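Local coordinates for protein alpha-amylase inhibitor 0.19 (Triticum aestivum, PDB 1HSS) that inhibits alpha-amylases as a secreted, disulfide-rich homodimer of the cereal trypsin/alpha-amylase inhibitor family, and is also an IgE-binding wheat allergen, at residues A[22-30]-A[80-91]; A[54-65]-A[114-124]. All coordinates share one frame; numbering follows the deposited sequence.

Interaction 1: residues A[22-30]-A[80-91]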
loop_
_atom_site.group_PDB
_atom_site.type_symbol
_atom_site.label_atom_id
_atom_site.label_comp_id
_atom_site.label_asym_id
_atom_site.label_seq_id
_atom_site.Cartn_x
_atom_site.Cartn_y
_atom_site.Cartn_z
ATOM N N PRO A 22 13.082 8.916 3.868
ATOM C CA PRO A 22 13.906 8.344 2.806
ATOM C C PRO A 22 13.305 7.089 2.167
ATOM O O PRO A 22 13.489 6.844 0.991
ATOM C CB PRO A 22 15.232 8.053 3.513
ATOM C CG PRO A 22 14.904 8.047 4.964
ATOM C CD PRO A 22 13.869 9.101 5.097
ATOM N N LEU A 23 12.589 6.293 2.946
ATOM C CA LEU A 23 11.870 5.150 2.418
ATOM C C LEU A 23 10.864 5.574 1.352
ATOM O O LEU A 23 10.842 5.012 0.268
ATOM C CB LEU A 23 11.134 4.445 3.543
ATOM C CG LEU A 23 10.251 3.303 3.047
ATOM C CD1 LEU A 23 11.140 2.227 2.469
ATOM C CD2 LEU A 23 9.408 2.731 4.180
ATOM N N LEU A 24 10.013 6.547 1.683
ATOM C CA LEU A 24 8.989 7.062 0.771
ATOM C C LEU A 24 9.559 7.632 -0.545
ATOM O O LEU A 24 9.003 7.413 -1.617
ATOM C CB LEU A 24 8.143 8.119 1.500
ATOM C CG LEU A 24 7.091 8.862 0.667
ATOM C CD1 LEU A 24 6.149 7.874 -0.049
ATOM C CD2 LEU A 24 6.316 9.797 1.554
ATOM N N ARG A 25 10.705 8.299 -0.472
ATOM C CA ARG A 25 11.379 8.825 -1.659
ATOM C C ARG A 25 11.973 7.778 -2.588
ATOM O O ARG A 25 12.005 7.989 -3.799
ATOM C CB ARG A 25 12.460 9.814 -1.255
ATOM C CG ARG A 25 11.896 11.157 -0.884
ATOM C CD ARG A 25 12.925 12.216 -1.115
ATOM N NE ARG A 25 13.521 12.608 0.145
ATOM C CZ ARG A 25 13.159 13.695 0.823
ATOM N NH1 ARG A 25 12.387 14.628 0.241
ATOM N NH2 ARG A 25 13.617 13.876 2.063
ATOM N N LEU A 26 12.450 6.666 -2.022
ATOM C CA LEU A 26 12.874 5.494 -2.798
ATOM C C LEU A 26 11.693 4.719 -3.400
ATOM O O LEU A 26 11.661 4.397 -4.591
ATOM C CB LEU A 26 13.694 4.540 -1.922
ATOM C CG LEU A 26 15.086 4.980 -1.460
ATOM C CD1 LEU A 26 15.567 4.095 -0.304
ATOM C CD2 LEU A 26 16.043 4.915 -2.638
ATOM N N GLN A 27 10.704 4.443 -2.571
ATOM C CA GLN A 27 9.555 3.721 -3.036
ATOM C C GLN A 27 8.764 4.427 -4.112
ATOM O O GLN A 27 8.241 3.761 -4.995
ATOM C CB GLN A 27 8.627 3.420 -1.888
ATOM C CG GLN A 27 9.127 2.362 -0.959
ATOM C CD GLN A 27 8.050 1.965 0.020
ATOM O OE1 GLN A 27 7.643 0.807 0.068
ATOM N NE2 GLN A 27 7.515 2.940 0.741
ATOM N N CYS A 28 8.601 5.748 -4.027
ATOM C CA CYS A 28 7.660 6.421 -4.935
ATOM C C CYS A 28 8.072 6.482 -6.419
ATOM O O CYS A 28 7.218 6.677 -7.288
ATOM C CB CYS A 28 7.257 7.819 -4.422
ATOM S SG CYS A 28 8.544 9.087 -4.414
ATOM N N ASN A 29 9.322 6.136 -6.716
ATOM C CA ASN A 29 9.712 5.852 -8.095
ATOM C C ASN A 29 10.269 4.442 -8.335
ATOM O O ASN A 29 10.971 4.206 -9.321
ATOM C CB ASN A 29 10.712 6.892 -8.607
ATOM C CG ASN A 29 11.903 7.068 -7.691
ATOM O OD1 ASN A 29 12.462 8.159 -7.589
ATOM N ND2 ASN A 29 12.314 5.995 -7.033
ATOM N N GLY A 30 9.996 3.522 -7.411
ATOM C CA GLY A 30 10.296 2.124 -7.640
ATOM C C GLY A 30 11.753 1.738 -7.495
ATOM O O GLY A 30 12.146 0.691 -7.992
ATOM N N PHE A 80 9.416 15.293 -3.883
ATOM C CA PHE A 80 9.574 13.914 -4.352
ATOM C C PHE A 80 10.112 13.790 -5.770
ATOM O O PHE A 80 9.355 13.864 -6.743
ATOM C CB PHE A 80 8.248 13.190 -4.242
ATOM C CG PHE A 80 7.682 13.233 -2.880
ATOM C CD1 PHE A 80 8.182 12.395 -1.899
ATOM C CD2 PHE A 80 6.795 14.236 -2.523
ATOM C CE1 PHE A 80 7.823 12.557 -0.598
ATOM C CE2 PHE A 80 6.429 14.407 -1.214
ATOM C CZ PHE A 80 6.939 13.574 -0.249
ATOM N N PRO A 81 11.446 13.666 -5.906
ATOM C CA PRO A 81 12.123 13.702 -7.210
ATOM C C PRO A 81 11.820 12.459 -8.037
ATOM O O PRO A 81 11.987 11.339 -7.567
ATOM C CB PRO A 81 13.614 13.789 -6.846
ATOM C CG PRO A 81 13.642 14.213 -5.386
ATOM C CD PRO A 81 12.421 13.569 -4.803
ATOM N N ARG A 82 11.275 12.677 -9.228
ATOM C CA ARG A 82 10.930 11.589 -10.146
ATOM C C ARG A 82 9.678 10.808 -9.732
ATOM O O ARG A 82 9.348 9.782 -10.345
ATOM C CB ARG A 82 12.117 10.633 -10.326
ATOM C CG ARG A 82 13.236 11.180 -11.210
ATOM C CD ARG A 82 14.610 10.659 -10.774
ATOM N NE ARG A 82 15.467 11.728 -10.256
ATOM C CZ ARG A 82 15.960 11.772 -9.019
ATOM N NH1 ARG A 82 15.717 10.790 -8.153
ATOM N NH2 ARG A 82 16.709 12.803 -8.648
ATOM N N CYS A 83 8.903 11.389 -8.815
ATOM C CA CYS A 83 7.644 10.796 -8.369
ATOM C C CYS A 83 6.386 11.567 -8.736
ATOM O O CYS A 83 6.305 12.784 -8.566
ATOM C CB CYS A 83 7.648 10.592 -6.867
ATOM S SG CYS A 83 8.898 9.414 -6.380
ATOM N N ARG A 84 5.354 10.801 -9.065
ATOM C CA ARG A 84 4.028 11.330 -9.338
ATOM C C ARG A 84 3.224 11.547 -8.064
ATOM O O ARG A 84 3.105 10.647 -7.235
ATOM C CB ARG A 84 3.263 10.367 -10.231
ATOM C CG ARG A 84 3.995 9.966 -11.478
ATOM C CD ARG A 84 3.087 9.182 -12.372
ATOM N NE ARG A 84 3.816 8.734 -13.542
ATOM C CZ ARG A 84 3.234 8.376 -14.672
ATOM N NH1 ARG A 84 1.908 8.404 -14.757
ATOM N NH2 ARG A 84 3.986 7.967 -15.692
ATOM N N ARG A 85 2.525 12.673 -8.017
ATOM C CA ARG A 85 1.642 13.037 -6.909
ATOM C C ARG A 85 0.761 11.877 -6.428
ATOM O O ARG A 85 0.735 11.540 -5.253
ATOM C CB ARG A 85 0.759 14.211 -7.354
ATOM C CG ARG A 85 0.602 15.336 -6.336
ATOM C CD ARG A 85 -0.699 15.213 -5.517
ATOM N NE ARG A 85 -0.788 16.242 -4.471
ATOM C CZ ARG A 85 -1.920 16.679 -3.924
ATOM N NH1 ARG A 85 -3.091 16.150 -4.272
ATOM N NH2 ARG A 85 -1.873 17.650 -3.019
ATOM N N GLU A 86 0.114 11.216 -7.375
ATOM C CA GLU A 86 -0.820 10.131 -7.074
ATOM C C GLU A 86 -0.137 8.927 -6.397
ATOM O O GLU A 86 -0.639 8.405 -5.400
ATOM C CB GLU A 86 -1.531 9.664 -8.360
ATOM C CG GLU A 86 -1.649 10.720 -9.491
ATOM C CD GLU A 86 -0.406 10.814 -10.410
ATOM O OE1 GLU A 86 -0.082 9.823 -11.119
ATOM O OE2 GLU A 86 0.201 11.916 -10.476
ATOM N N VAL A 87 1.016 8.511 -6.931
ATOM C CA VAL A 87 1.720 7.351 -6.397
ATOM C C VAL A 87 2.415 7.688 -5.080
ATOM O O VAL A 87 2.428 6.867 -4.171
ATOM C CB VAL A 87 2.739 6.734 -7.412
ATOM C CG1 VAL A 87 2.204 6.805 -8.835
ATOM C CG2 VAL A 87 4.052 7.426 -7.317
ATOM N N VAL A 88 2.831 8.942 -4.923
ATOM C CA VAL A 88 3.392 9.406 -3.657
ATOM C C VAL A 88 2.417 9.209 -2.491
ATOM O O VAL A 88 2.764 8.579 -1.498
ATOM C CB VAL A 88 3.844 10.911 -3.723
ATOM C CG1 VAL A 88 4.088 11.477 -2.324
ATOM C CG2 VAL A 88 5.116 11.036 -4.526
ATOM N N LYS A 89 1.176 9.657 -2.624
ATOM C CA LYS A 89 0.272 9.573 -1.479
ATOM C C LYS A 89 -0.308 8.183 -1.319
ATOM O O LYS A 89 -0.581 7.765 -0.203
ATOM C CB LYS A 89 -0.843 10.628 -1.537
ATOM C CG LYS A 89 -1.728 10.514 -2.738
ATOM C CD LYS A 89 -2.814 11.579 -2.724
ATOM C CE LYS A 89 -2.347 12.845 -3.423
ATOM N NZ LYS A 89 -1.022 13.300 -2.882
ATOM N N LEU A 90 -0.338 7.418 -2.409
ATOM C CA LEU A 90 -0.661 6.001 -2.354
ATOM C C LEU A 90 0.430 5.199 -1.663
ATOM O O LEU A 90 0.137 4.251 -0.943
ATOM C CB LEU A 90 -0.856 5.465 -3.754
ATOM C CG LEU A 90 -2.134 4.679 -3.994
ATOM C CD1 LEU A 90 -3.346 5.501 -3.580
ATOM C CD2 LEU A 90 -2.211 4.328 -5.472
ATOM N N THR A 91 1.687 5.553 -1.901
ATOM C CA THR A 91 2.837 4.890 -1.250
ATOM C C THR A 91 2.919 5.197 0.267
ATOM O O THR A 91 2.946 4.296 1.113
ATOM C CB THR A 91 4.174 5.311 -1.938
ATOM O OG1 THR A 91 4.093 5.025 -3.336
ATOM C CG2 THR A 91 5.369 4.586 -1.345
HETATM O O HOH W 1 5.493 3.248 -4.823
HETATM O O HOH W 2 4.519 1.787 0.781
#
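C28 and C83 are joined by one of the disulfides of the cereal inhibitor fold, a bundle of short helices held together by cystines, and here the bridge ties the C-terminal end of helix 20-27 to the turn that leads into helix 85-92. The two sulfurs, C28 SG and C83 SG, are 2.0 Å apart with a torsion of 84° about the S-S bond. C28 SG reaches C83 because it stands between its own backbone N and carbonyl carbon (chi1 68°). Packing is dense on the helical side of the bridge. The methyl V88 CG2 lies 3.9 Å from C28 CB, while L24 divides its two branches: CD1 meets T91 CG2 at 3.6 Å, and CD2 approaches F80 CE1. The F80 ring carries V88 CG1 over the centre of one face, and M60 and M64 of helix 53-67 continue the apolar layer. Toward solvent the contact thins to R25, whose CD lies 4.0 Å from P81 CD and whose NH1 is hydrogen-bonded to A79, and to R82, a poorly ordered arginine beside N29. No direct hydrogen bond joins the segments; water does the polar work, one molecule linking Q27 O to T91 OG1. T91 OG1 in turn donates to V87 O over 2.6 Å, arriving 44° out of the carbonyl plane.

Interaction 2: residues A[54-65]-A[114-124]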
loop_
_atom_site.group_PDB
_atom_site.type_symbol
_atom_site.label_atom_id
_atom_site.label_comp_id
_atom_site.label_asym_id
_atom_site.label_seq_id
_atom_site.Cartn_x
_atom_site.Cartn_y
_atom_site.Cartn_z
ATOM N N CYS A 54 -1.466 6.256 11.331
ATOM C CA CYS A 54 -1.878 7.005 10.136
ATOM C C CYS A 54 -1.733 8.501 10.294
ATOM O O CYS A 54 -1.532 9.225 9.313
ATOM C CB CYS A 54 -3.328 6.716 9.799
ATOM S SG CYS A 54 -3.569 5.021 9.221
ATOM N N GLY A 55 -1.959 8.959 11.522
ATOM C CA GLY A 55 -1.707 10.338 11.881
ATOM C C GLY A 55 -0.254 10.767 11.800
ATOM O O GLY A 55 0.034 11.842 11.259
ATOM N N ALA A 56 0.657 9.926 12.304
ATOM C CA ALA A 56 2.094 10.124 12.100
ATOM C C ALA A 56 2.495 10.208 10.627
ATOM O O ALA A 56 3.261 11.089 10.246
ATOM C CB ALA A 56 2.863 9.043 12.769
ATOM N N LEU A 57 1.922 9.340 9.797
ATOM C CA LEU A 57 2.194 9.326 8.357
ATOM C C LEU A 57 1.642 10.561 7.633
ATOM O O LEU A 57 2.306 11.125 6.776
ATOM C CB LEU A 57 1.628 8.043 7.718
ATOM C CG LEU A 57 2.503 6.799 7.874
ATOM C CD1 LEU A 57 1.704 5.561 7.585
ATOM C CD2 LEU A 57 3.705 6.884 6.968
ATOM N N TYR A 58 0.422 10.972 7.972
ATOM C CA TYR A 58 -0.179 12.195 7.427
ATOM C C TYR A 58 0.698 13.428 7.716
ATOM O O TYR A 58 1.029 14.199 6.814
ATOM C CB TYR A 58 -1.566 12.377 8.033
ATOM C CG TYR A 58 -2.425 13.330 7.279
ATOM C CD1 TYR A 58 -2.327 14.696 7.494
ATOM C CD2 TYR A 58 -3.331 12.879 6.349
ATOM C CE1 TYR A 58 -3.115 15.598 6.795
ATOM C CE2 TYR A 58 -4.122 13.763 5.635
ATOM C CZ TYR A 58 -4.014 15.129 5.860
ATOM O OH TYR A 58 -4.804 16.031 5.164
ATOM N N SER A 59 1.110 13.557 8.975
ATOM C CA SER A 59 2.005 14.615 9.441
ATOM C C SER A 59 3.319 14.630 8.674
ATOM O O SER A 59 3.811 15.690 8.303
ATOM C CB SER A 59 2.289 14.436 10.944
ATOM O OG SER A 59 3.251 15.354 11.433
ATOM N N MET A 60 3.926 13.458 8.508
ATOM C CA MET A 60 5.163 13.313 7.725
ATOM C C MET A 60 5.028 13.803 6.273
ATOM O O MET A 60 5.824 14.617 5.823
ATOM C CB MET A 60 5.609 11.851 7.720
ATOM C CG MET A 60 6.898 11.588 6.951
ATOM S SD MET A 60 7.110 9.864 6.452
ATOM C CE MET A 60 5.923 9.773 5.253
ATOM N N LEU A 61 4.004 13.308 5.566
ATOM C CA LEU A 61 3.716 13.667 4.177
ATOM C C LEU A 61 3.444 15.157 4.013
ATOM O O LEU A 61 3.876 15.766 3.043
ATOM C CB LEU A 61 2.501 12.886 3.687
ATOM C CG LEU A 61 2.150 13.134 2.230
ATOM C CD1 LEU A 61 3.325 12.698 1.379
ATOM C CD2 LEU A 61 0.887 12.382 1.872
ATOM N N ASP A 62 2.638 15.701 4.916
ATOM C CA ASP A 62 2.338 17.119 4.940
ATOM C C ASP A 62 3.611 17.971 5.125
ATOM O O ASP A 62 3.887 18.867 4.335
ATOM C CB ASP A 62 1.313 17.393 6.053
ATOM C CG ASP A 62 0.822 18.838 6.067
ATOM O OD1 ASP A 62 0.007 19.215 5.192
ATOM O OD2 ASP A 62 1.249 19.597 6.964
ATOM N N SER A 63 4.444 17.617 6.097
ATOM C CA SER A 63 5.747 18.270 6.257
ATOM C C SER A 63 6.629 18.210 5.005
ATOM O O SER A 63 7.292 19.183 4.665
ATOM C CB SER A 63 6.524 17.658 7.424
ATOM O OG SER A 63 5.730 17.621 8.588
ATOM N N MET A 64 6.706 17.046 4.369
ATOM C CA MET A 64 7.506 16.895 3.165
ATOM C C MET A 64 7.045 17.804 2.035
ATOM O O MET A 64 7.851 18.468 1.395
ATOM C CB MET A 64 7.497 15.432 2.726
ATOM C CG MET A 64 8.216 14.574 3.731
ATOM S SD MET A 64 8.416 12.863 3.295
ATOM C CE MET A 64 9.681 12.960 2.118
ATOM N N TYR A 65 5.735 17.919 1.875
ATOM C CA TYR A 65 5.156 18.792 0.863
ATOM C C TYR A 65 5.247 20.262 1.195
ATOM O O TYR A 65 5.358 21.097 0.303
ATOM C CB TYR A 65 3.705 18.425 0.641
ATOM C CG TYR A 65 3.557 17.409 -0.432
ATOM C CD1 TYR A 65 4.179 17.589 -1.654
ATOM C CD2 TYR A 65 2.797 16.272 -0.238
ATOM C CE1 TYR A 65 4.036 16.669 -2.670
ATOM C CE2 TYR A 65 2.654 15.336 -1.244
ATOM C CZ TYR A 65 3.266 15.548 -2.464
ATOM O OH TYR A 65 3.031 14.698 -3.514
ATOM N N VAL A 114 -3.630 -0.042 6.178
ATOM C CA VAL A 114 -3.584 0.916 5.098
ATOM C C VAL A 114 -4.309 2.182 5.607
ATOM O O VAL A 114 -5.218 2.083 6.444
ATOM C CB VAL A 114 -4.251 0.244 3.854
ATOM C CG1 VAL A 114 -5.413 1.012 3.360
ATOM C CG2 VAL A 114 -3.220 -0.034 2.795
ATOM N N CYS A 115 -3.753 3.350 5.290
ATOM C CA CYS A 115 -4.266 4.633 5.778
ATOM C C CYS A 115 -5.024 5.443 4.726
ATOM O O CYS A 115 -4.434 6.302 4.079
ATOM C CB CYS A 115 -3.110 5.492 6.301
ATOM S SG CYS A 115 -2.240 4.766 7.706
ATOM N N LYS A 116 -6.350 5.351 4.727
ATOM C CA LYS A 116 -7.165 6.026 3.702
ATOM C C LYS A 116 -7.160 7.556 3.773
ATOM O O LYS A 116 -7.257 8.236 2.749
ATOM C CB LYS A 116 -8.609 5.514 3.722
ATOM C CG LYS A 116 -9.399 5.888 4.952
ATOM C CD LYS A 116 -10.783 5.266 4.894
ATOM C CE LYS A 116 -11.536 5.438 6.207
ATOM N NZ LYS A 116 -12.119 6.796 6.353
ATOM N N ASP A 117 -6.964 8.091 4.974
ATOM C CA ASP A 117 -6.829 9.535 5.168
ATOM C C ASP A 117 -5.571 10.107 4.491
ATOM O O ASP A 117 -5.647 11.109 3.786
ATOM C CB ASP A 117 -6.856 9.874 6.673
ATOM C CG ASP A 117 -5.823 9.063 7.508
ATOM O OD1 ASP A 117 -5.710 7.821 7.348
ATOM O OD2 ASP A 117 -5.191 9.669 8.408
ATOM N N VAL A 118 -4.481 9.345 4.543
ATOM C CA VAL A 118 -3.232 9.704 3.874
ATOM C C VAL A 118 -3.319 9.554 2.348
ATOM O O VAL A 118 -2.721 10.333 1.613
ATOM C CB VAL A 118 -2.063 8.840 4.418
ATOM C CG1 VAL A 118 -0.759 9.166 3.686
ATOM C CG2 VAL A 118 -1.905 9.060 5.906
ATOM N N ALA A 119 -4.042 8.538 1.871
ATOM C CA ALA A 119 -4.271 8.353 0.434
ATOM C C ALA A 119 -5.108 9.483 -0.202
ATOM O O ALA A 119 -5.040 9.738 -1.403
ATOM C CB ALA A 119 -4.934 7.006 0.184
ATOM N N ALA A 120 -5.869 10.179 0.626
ATOM C CA ALA A 120 -6.712 11.265 0.166
ATOM C C ALA A 120 -6.155 12.665 0.437
ATOM O O ALA A 120 -6.839 13.655 0.254
ATOM C CB ALA A 120 -8.073 11.126 0.788
ATOM N N TYR A 121 -4.932 12.740 0.933
ATOM C CA TYR A 121 -4.234 14.011 1.143
ATOM C C TYR A 121 -4.354 14.965 -0.078
ATOM O O TYR A 121 -4.313 14.517 -1.224
ATOM C CB TYR A 121 -2.761 13.696 1.475
ATOM C CG TYR A 121 -1.887 14.885 1.784
ATOM C CD1 TYR A 121 -1.253 15.576 0.761
ATOM C CD2 TYR A 121 -1.733 15.341 3.084
ATOM C CE1 TYR A 121 -0.510 16.683 1.012
ATOM C CE2 TYR A 121 -0.992 16.454 3.352
ATOM C CZ TYR A 121 -0.384 17.127 2.307
ATOM O OH TYR A 121 0.345 18.275 2.529
ATOM N N PRO A 122 -4.591 16.279 0.152
ATOM C CA PRO A 122 -4.508 17.047 1.395
ATOM C C PRO A 122 -5.858 17.255 2.070
ATOM O O PRO A 122 -6.011 18.136 2.905
ATOM C CB PRO A 122 -3.903 18.378 0.948
ATOM C CG PRO A 122 -4.070 18.425 -0.536
ATOM C CD PRO A 122 -4.820 17.196 -0.971
ATOM N N ASP A 123 -6.827 16.420 1.725
ATOM C CA ASP A 123 -8.163 16.523 2.297
ATOM C C ASP A 123 -8.385 15.660 3.561
ATOM O O ASP A 123 -8.375 16.180 4.680
ATOM C CB ASP A 123 -9.200 16.194 1.215
ATOM C CG ASP A 123 -9.133 17.163 0.029
ATOM O OD1 ASP A 123 -9.561 18.331 0.194
ATOM O OD2 ASP A 123 -8.609 16.776 -1.048
ATOM N N ALA A 124 -8.578 14.354 3.384
ATOM C CA ALA A 124 -8.821 13.449 4.511
ATOM C C ALA A 124 -7.545 13.194 5.305
ATOM O O ALA A 124 -7.260 13.891 6.276
ATOM C CB ALA A 124 -9.413 12.116 4.009
#
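Y121 OH donates to D62 OD1 over 2.8 Å, a hydrogen bond between helix 53-67 and the C-terminal segment of this disulfide-linked helical fold. The oxygen is met on its anti side, 34° out of the carboxylate plane. With CG anti to the backbone N (chi1 -177°), Y121 extends its ring across the helix and enters an aromatic cluster. Y121 CD2 comes over one face of Y58, 3.6 Å from Y58 CZ, in an edge-to-face pair with planes at 63°. The Y65 ring lies nearly parallel to that of Y121 but slid so far aside that the two barely overlap. L61 CD2 sits over a face of Y121 in a CH-pi contact, and P122 CB lies over the centre of the opposite face. Further along, V118 is a knob in a hole formed by C54, L57, Y58 and L61, its CG1 lying 4.0 Å from L61 CD2 and its CG2 beside C54 O. Beyond the knob the C54-C115 disulfide anchors the start of the tail to the helix, and L57, which also packs on I95, covers the bridge with CD1 placed 4.0 Å from C115 SG.

The two contacts combine a cystine with different side-chain packing. Both are partly buried, but interaction 2 lies nearer the chain centre. Interaction 1 packs leucine, valine and threonine methyls and one phenylalanine ring, with bridging water, whereas interaction 2 uses tyrosine rings and a direct hydroxyl-carboxylate bond. Their segments alternate along the sequence, and the contacts touch where K89 lies against the backbone of A119 and Y121. Helix 53-67 supplies one side of interaction 2 and also packs, through M60 and M64, against L24, R25 and F80 of interaction 1. At the dimer interface interaction 1 reaches the second subunit partly through salt bridges from R84 to D106 and D110 of that subunit, interaction 2 through packing.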